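Local coordinates for protein ribosomal processing cysteine protease Prp (PDB 2G0I) that is probably a cysteine protease of the Prp family, with a likely part in ribosome biogenesis, at residues T53-S58 with A69-S74; L125-L130 with E136-K141. One frame throughout, in Å; residues are numbered along the deposited sequence.

Contact 1 of 2, residues T53-S58 with A69-S74; sequences TGHAGS and AVSTLS
His-55 and Val-70 bring their CA atoms to 6.8 Å, where a type I beta turn from Gly-54 to Gly-57, just beyond strand 46-53, meets helix 61-84. Both end residues of the turn are glycines with positive phi, near 95°, a shape that would press a side chain's first carbon into the carbonyl oxygen before it. The apolar part of the meeting is narrow: CB of His-55 rests 4.1 Å from CG1 of Val-70, the methyl held anti to its own backbone N (chi1 174°). Beyond CB the imidazole turns away from that valine, because CG sits between the backbone N and the carbonyl carbon (chi1 50°). At one edge, in its plane, the ring has CA of Thr-53, 3.8 Å from ND1. The loop leaves strand 46-53 of the sheet, and the helix lies in the helical layer of a two-layer alpha/beta sandwich; a His in a Gly-His pair with Cys-67 on the following helix is consistent with the His and Cys arrangement of Prp proteases. Ser-71 supplies the polar neighbour. Its OG lies near the imidazole plane, at the ring edge, yet 3.8 Å from O of His-55 and not bonded to it; the hydroxyl is instead hydrogen-bonded to the carbonyl of Cys-67, one turn earlier. The turn has other ties: backbone bonds join Gly-54 to Gly-99 and Ala-56 to Gly-98, while Ser-58 N reaches the carboxylate of Asp-64 early in the helix.

Contact 2 of 2, residues L125-L130 with E136-K141; sequences LGITNL and EFVTAK
Val-138 packs against Leu-130 and Ile-127, and can be followed atom by atom from the strand into the helix. Its CB lies 4.2 Å from O of Leu-130, a carbonyl that lies near the valine without any hydrogen bond across the contact. From there the side chain divides. CG2 approaches the root of the leucine, 4.4 Å from its CB, whereas CG1, set anti to the backbone N (chi1 -170°), heads for the isoleucine and stops 4.5 Å from CG2 of Ile-127. The valine thus lies between two residues three apart, about one helical turn. Ala-140, two positions along the strand, also has its CB directed toward the helix and continues the apolar strip. These are loose van der Waals contacts, and together they lay the later part of helix 114-133 over the start of the strand it leads into. Glu-132, which binds calcium in a structure of this protein although no ion is bound to it in this chain, sits in the last turn of that helix, its side chain about 7 Å from that of Leu-130. Val-138 also meets Val-66 of helix 61-84, Ile-127 reaches Ala-38 and Phe-40 on strand 36-43, and that strand runs parallel beside strand 138-144.

From the N terminus, strands 36-43 and 46-53 come first; contact 1 then brings the loop 53-58 back against the third turn of helix 61-84, closing a span that is mostly the helix's own start. The chain next makes strands 90-94 and 100-104 before helix 114-133, whose end is folded back by contact 2 onto strand 138-144, at the sheet's edge within this chain. The two closures follow in series, neither nested nor crossed. Contact 1 ties helix 61-84 to the loop after strand 46-53, and contact 2 ties helix 114-133 to strand 138-144. The two helices pack together, CD1 of Leu-130 lying 3.8 Å from CD1 of Leu-73, and both contacts reach the second subunit.

Contact 1 of 2, residues T53-S58 with A69-S74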
ATOM      1  N   THR B  53      -7.002  -1.362 -15.377  1.00 15.27           N
ATOM      2  CA  THR B  53      -8.417  -1.291 -15.772  1.00 17.85           C
ATOM      3  C   THR B  53      -9.220  -2.249 -14.912  1.00 19.02           C
ATOM      4  O   THR B  53      -8.672  -3.227 -14.433  1.00 15.04           O
ATOM      5  CB  THR B  53      -8.597  -1.640 -17.280  1.00 18.59           C
ATOM      6  OG1 THR B  53      -8.151  -2.991 -17.522  1.00 16.63           O
ATOM      7  CG2 THR B  53      -7.790  -0.677 -18.169  1.00 18.07           C
ATOM      8  N   GLY B  54     -10.509  -1.965 -14.680  1.00 22.29           N
ATOM      9  CA  GLY B  54     -11.387  -2.910 -13.925  1.00 24.56           C
ATOM     10  C   GLY B  54     -11.557  -2.694 -12.416  1.00 26.61           C
ATOM     11  O   GLY B  54     -12.431  -3.290 -11.784  1.00 29.22           O
ATOM     12  N   HIS B  55     -10.732  -1.835 -11.844  1.00 29.24           N
ATOM     13  CA  HIS B  55     -10.606  -1.643 -10.390  1.00 30.30           C
ATOM     14  C   HIS B  55     -11.752  -0.801  -9.791  1.00 30.70           C
ATOM     15  O   HIS B  55     -11.853  -0.667  -8.575  1.00 31.45           O
ATOM     16  CB  HIS B  55      -9.268  -0.934 -10.130  1.00 33.38           C
ATOM     17  CG  HIS B  55      -9.091   0.278 -10.986  1.00 33.22           C
ATOM     18  ND1 HIS B  55      -8.771   0.199 -12.328  1.00 33.03           N
ATOM     19  CD2 HIS B  55      -9.292   1.590 -10.721  1.00 33.60           C
ATOM     20  CE1 HIS B  55      -8.759   1.411 -12.845  1.00 32.47           C
ATOM     21  NE2 HIS B  55      -9.064   2.273 -11.890  1.00 34.11           N
ATOM     22  N   ALA B  56     -12.607  -0.238 -10.640  1.00 31.47           N
ATOM     23  CA  ALA B  56     -13.739   0.558 -10.181  1.00 32.52           C
ATOM     24  C   ALA B  56     -14.810  -0.303  -9.500  1.00 34.22           C
ATOM     25  O   ALA B  56     -15.773   0.220  -8.910  1.00 36.50           O
ATOM     26  CB  ALA B  56     -14.346   1.346 -11.322  1.00 32.93           C
ATOM     27  N   GLY B  57     -14.644  -1.618  -9.568  1.00 34.53           N
ATOM     28  CA  GLY B  57     -15.604  -2.536  -8.936  1.00 35.70           C
ATOM     29  C   GLY B  57     -16.643  -3.050  -9.922  1.00 35.29           C
ATOM     30  O   GLY B  57     -16.819  -2.487 -11.003  1.00 36.01           O
ATOM     31  N   SER B  58     -17.324  -4.131  -9.552  1.00 34.35           N
ATOM     32  CA  SER B  58     -18.302  -4.758 -10.442  1.00 33.44           C
ATOM     33  C   SER B  58     -19.610  -5.018  -9.717  1.00 32.30           C
ATOM     34  O   SER B  58     -20.624  -5.281 -10.358  1.00 33.21           O
ATOM     35  CB  SER B  58     -17.768  -6.068 -11.014  1.00 32.38           C
ATOM     36  OG  SER B  58     -17.627  -7.032  -9.991  1.00 34.07           O
ATOM     37  N   ALA B  69      -8.492  -3.310  -2.199  1.00 11.03           N
ATOM     38  CA  ALA B  69      -7.036  -3.540  -2.061  1.00 11.28           C
ATOM     39  C   ALA B  69      -6.217  -2.843  -3.154  1.00 14.00           C
ATOM     40  O   ALA B  69      -5.238  -2.130  -2.871  1.00 13.57           O
ATOM     41  CB  ALA B  69      -6.738  -5.030  -2.080  1.00 14.68           C
ATOM     42  N   VAL B  70      -6.626  -3.041  -4.404  1.00 11.81           N
ATOM     43  CA  VAL B  70      -5.938  -2.369  -5.546  1.00 14.79           C
ATOM     44  C   VAL B  70      -6.021  -0.844  -5.471  1.00 14.66           C
ATOM     45  O   VAL B  70      -5.029  -0.152  -5.684  1.00 15.07           O
ATOM     46  CB  VAL B  70      -6.447  -2.899  -6.897  1.00 15.64           C
ATOM     47  CG1 VAL B  70      -5.837  -2.081  -8.098  1.00 15.39           C
ATOM     48  CG2 VAL B  70      -6.158  -4.404  -7.007  1.00 14.74           C
ATOM     49  N   SER B  71      -7.202  -0.292  -5.225  1.00 14.01           N
ATOM     50  CA  SER B  71      -7.315   1.169  -5.125  1.00 13.12           C
ATOM     51  C   SER B  71      -6.517   1.785  -3.990  1.00 13.04           C
ATOM     52  O   SER B  71      -5.906   2.853  -4.167  1.00 11.80           O
ATOM     53  CB  SER B  71      -8.777   1.622  -5.073  1.00 16.43           C
ATOM     54  OG  SER B  71      -9.349   1.141  -6.281  1.00 22.34           O
ATOM     55  N   THR B  72      -6.511   1.111  -2.849  1.00 10.91           N
ATOM     56  CA  THR B  72      -5.695   1.573  -1.701  1.00 12.23           C
ATOM     57  C   THR B  72      -4.208   1.674  -2.053  1.00 10.05           C
ATOM     58  O   THR B  72      -3.582   2.695  -1.795  1.00 10.85           O
ATOM     59  CB  THR B  72      -5.928   0.646  -0.494  1.00 13.51           C
ATOM     60  OG1 THR B  72      -7.342   0.657  -0.199  1.00 12.28           O
ATOM     61  CG2 THR B  72      -5.144   1.159   0.724  1.00 13.82           C
ATOM     62  N   LEU B  73      -3.673   0.631  -2.680  1.00  8.41           N
ATOM     63  CA  LEU B  73      -2.248   0.595  -3.082  1.00  9.91           C
ATOM     64  C   LEU B  73      -1.975   1.645  -4.147  1.00 10.27           C
ATOM     65  O   LEU B  73      -0.961   2.368  -4.073  1.00  8.22           O
ATOM     66  CB  LEU B  73      -1.874  -0.792  -3.632  1.00 13.01           C
ATOM     67  CG  LEU B  73      -1.753  -1.921  -2.595  1.00 14.79           C
ATOM     68  CD1 LEU B  73      -1.572  -3.299  -3.266  1.00 16.99           C
ATOM     69  CD2 LEU B  73      -0.610  -1.650  -1.572  1.00 16.64           C
ATOM     70  N   SER B  74      -2.882   1.719  -5.128  1.00  9.50           N
ATOM     71  CA  SER B  74      -2.795   2.692  -6.220  1.00 12.25           C
ATOM     72  C   SER B  74      -2.721   4.110  -5.717  1.00 12.71           C
ATOM     73  O   SER B  74      -1.824   4.919  -6.102  1.00 11.89           O
ATOM     74  CB  SER B  74      -4.034   2.558  -7.155  1.00 13.87           C
ATOM     75  OG  SER B  74      -3.724   1.505  -8.029  1.00 19.84           O
TER

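Contact 2 of 2, residues L125-L130 with E136-K141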
ATOM      1  N   LEU B 125       5.118  -4.919  -6.193  1.00 12.02           N
ATOM      2  CA  LEU B 125       5.150  -6.089  -5.286  1.00 11.73           C
ATOM      3  C   LEU B 125       3.730  -6.373  -4.770  1.00 11.38           C
ATOM      4  O   LEU B 125       3.280  -7.514  -4.774  1.00 11.53           O
ATOM      5  CB  LEU B 125       6.121  -5.850  -4.122  1.00 13.95           C
ATOM      6  CG  LEU B 125       6.279  -7.043  -3.154  1.00 16.05           C
ATOM      7  CD1 LEU B 125       6.859  -8.306  -3.866  1.00 16.33           C
ATOM      8  CD2 LEU B 125       7.155  -6.647  -1.993  1.00 12.72           C
ATOM      9  N   GLY B 126       3.014  -5.338  -4.360  1.00 10.20           N
ATOM     10  CA  GLY B 126       1.626  -5.541  -3.854  1.00 12.06           C
ATOM     11  C   GLY B 126       0.644  -6.066  -4.886  1.00 13.66           C
ATOM     12  O   GLY B 126      -0.173  -6.997  -4.593  1.00 12.04           O
ATOM     13  N   ILE B 127       0.673  -5.476  -6.091  1.00 10.46           N
ATOM     14  CA  ILE B 127      -0.175  -5.949  -7.196  1.00 10.53           C
ATOM     15  C   ILE B 127       0.155  -7.390  -7.559  1.00 10.91           C
ATOM     16  O   ILE B 127      -0.753  -8.220  -7.715  1.00 14.71           O
ATOM     17  CB  ILE B 127      -0.073  -5.032  -8.449  1.00  9.85           C
ATOM     18  CG1 ILE B 127      -0.557  -3.613  -8.114  1.00 10.12           C
ATOM     19  CG2 ILE B 127      -0.858  -5.616  -9.661  1.00 11.07           C
ATOM     20  CD1 ILE B 127      -2.076  -3.494  -7.692  1.00 12.94           C
ATOM     21  N   THR B 128       1.444  -7.680  -7.721  1.00 12.09           N
ATOM     22  CA  THR B 128       1.916  -9.061  -7.997  1.00 15.83           C
ATOM     23  C   THR B 128       1.451 -10.050  -6.900  1.00 15.73           C
ATOM     24  O   THR B 128       1.012 -11.176  -7.197  1.00 16.46           O
ATOM     25  CB  THR B 128       3.479  -9.104  -8.206  1.00 15.86           C
ATOM     26  OG1 THR B 128       3.796  -8.273  -9.333  1.00 17.81           O
ATOM     27  CG2 THR B 128       3.975 -10.556  -8.473  1.00 17.95           C
ATOM     28  N   ASN B 129       1.517  -9.637  -5.642  1.00 15.72           N
ATOM     29  CA  ASN B 129       0.957 -10.498  -4.572  1.00 19.65           C
ATOM     30  C   ASN B 129      -0.572 -10.743  -4.634  1.00 19.54           C
ATOM     31  O   ASN B 129      -1.070 -11.851  -4.365  1.00 19.73           O
ATOM     32  CB  ASN B 129       1.463 -10.062  -3.180  1.00 19.47           C
ATOM     33  CG  ASN B 129       2.918 -10.471  -2.949  1.00 22.61           C
ATOM     34  OD1 ASN B 129       3.421 -11.394  -3.602  1.00 23.83           O
ATOM     35  ND2 ASN B 129       3.600  -9.801  -2.031  1.00 21.73           N
ATOM     36  N   LEU B 130      -1.318  -9.735  -5.057  1.00 20.61           N
ATOM     37  CA  LEU B 130      -2.739  -9.897  -5.319  1.00 21.07           C
ATOM     38  C   LEU B 130      -3.016 -10.792  -6.525  1.00 21.48           C
ATOM     39  O   LEU B 130      -3.971 -11.591  -6.490  1.00 23.67           O
ATOM     40  CB  LEU B 130      -3.415  -8.518  -5.471  1.00 21.89           C
ATOM     41  CG  LEU B 130      -3.504  -7.660  -4.200  1.00 22.68           C
ATOM     42  CD1 LEU B 130      -3.817  -6.167  -4.503  1.00 21.57           C
ATOM     43  CD2 LEU B 130      -4.580  -8.231  -3.279  1.00 26.10           C
ATOM     44  N   GLU B 136      -8.134 -15.171  -9.993  1.00 21.78           N
ATOM     45  CA  GLU B 136      -9.448 -15.104 -10.580  1.00 23.80           C
ATOM     46  C   GLU B 136      -9.954 -13.660 -10.662  1.00 22.12           C
ATOM     47  O   GLU B 136     -10.880 -13.391 -11.420  1.00 22.72           O
ATOM     48  CB  GLU B 136     -10.428 -16.025  -9.824  1.00 24.76           C
ATOM     49  CG  GLU B 136     -10.881 -15.484  -8.482  1.00 25.93           C
ATOM     50  CD  GLU B 136      -9.874 -15.711  -7.354  1.00 27.85           C
ATOM     51  OE1 GLU B 136      -8.706 -16.111  -7.599  1.00 26.04           O
ATOM     52  OE2 GLU B 136     -10.279 -15.489  -6.196  1.00 30.19           O
ATOM     53  N   PHE B 137      -9.329 -12.732  -9.906  1.00 20.29           N
ATOM     54  CA  PHE B 137      -9.702 -11.321  -9.960  1.00 18.91           C
ATOM     55  C   PHE B 137      -8.640 -10.354 -10.505  1.00 16.63           C
ATOM     56  O   PHE B 137      -8.984  -9.243 -10.858  1.00 17.08           O
ATOM     57  CB  PHE B 137     -10.129 -10.793  -8.579  1.00 21.18           C
ATOM     58  CG  PHE B 137     -11.292 -11.541  -7.967  1.00 22.74           C
ATOM     59  CD1 PHE B 137     -12.501 -11.641  -8.640  1.00 25.24           C
ATOM     60  CD2 PHE B 137     -11.159 -12.143  -6.719  1.00 23.66           C
ATOM     61  CE1 PHE B 137     -13.598 -12.345  -8.067  1.00 26.41           C
ATOM     62  CE2 PHE B 137     -12.246 -12.844  -6.124  1.00 25.21           C
ATOM     63  CZ  PHE B 137     -13.455 -12.945  -6.810  1.00 24.29           C
ATOM     64  N   VAL B 138      -7.376 -10.765 -10.542  1.00 17.66           N
ATOM     65  CA  VAL B 138      -6.286  -9.826 -10.928  1.00 16.27           C
ATOM     66  C   VAL B 138      -5.275 -10.507 -11.848  1.00 15.66           C
ATOM     67  O   VAL B 138      -4.783 -11.585 -11.524  1.00 15.14           O
ATOM     68  CB  VAL B 138      -5.505  -9.282  -9.696  1.00 17.29           C
ATOM     69  CG1 VAL B 138      -4.547  -8.115 -10.127  1.00 17.53           C
ATOM     70  CG2 VAL B 138      -6.440  -8.800  -8.613  1.00 18.31           C
ATOM     71  N   THR B 139      -4.950  -9.838 -12.972  1.00 15.07           N
ATOM     72  CA  THR B 139      -3.951 -10.305 -13.917  1.00 14.68           C
ATOM     73  C   THR B 139      -2.940  -9.180 -14.094  1.00 15.34           C
ATOM     74  O   THR B 139      -3.326  -8.014 -14.207  1.00 15.68           O
ATOM     75  CB  THR B 139      -4.616 -10.664 -15.265  1.00 16.25           C
ATOM     76  OG1 THR B 139      -5.585 -11.715 -15.045  1.00 19.75           O
ATOM     77  CG2 THR B 139      -3.599 -11.228 -16.204  1.00 17.62           C
ATOM     78  N   ALA B 140      -1.652  -9.513 -14.071  1.00 14.90           N
ATOM     79  CA  ALA B 140      -0.602  -8.504 -14.233  1.00 15.42           C
ATOM     80  C   ALA B 140       0.227  -8.815 -15.477  1.00 15.96           C
ATOM     81  O   ALA B 140       0.484  -9.995 -15.766  1.00 15.23           O
ATOM     82  CB  ALA B 140       0.300  -8.459 -12.962  1.00 15.92           C
ATOM     83  N   LYS B 141       0.623  -7.767 -16.213  1.00 14.20           N
ATOM     84  CA  LYS B 141       1.637  -7.855 -17.260  1.00 13.73           C
ATOM     85  C   LYS B 141       2.761  -6.925 -16.874  1.00 14.59           C
ATOM     86  O   LYS B 141       2.499  -5.755 -16.555  1.00 12.19           O
ATOM     87  CB  LYS B 141       1.082  -7.398 -18.616  1.00 14.57           C
ATOM     88  CG  LYS B 141      -0.098  -8.209 -19.123  1.00 15.48           C
ATOM     89  CD  LYS B 141      -0.371  -8.007 -20.614  1.00 18.25           C
ATOM     90  CE  LYS B 141      -0.835  -6.607 -20.946  1.00 22.24           C
ATOM     91  NZ  LYS B 141      -0.799  -6.444 -22.415  1.00 27.25           N
TER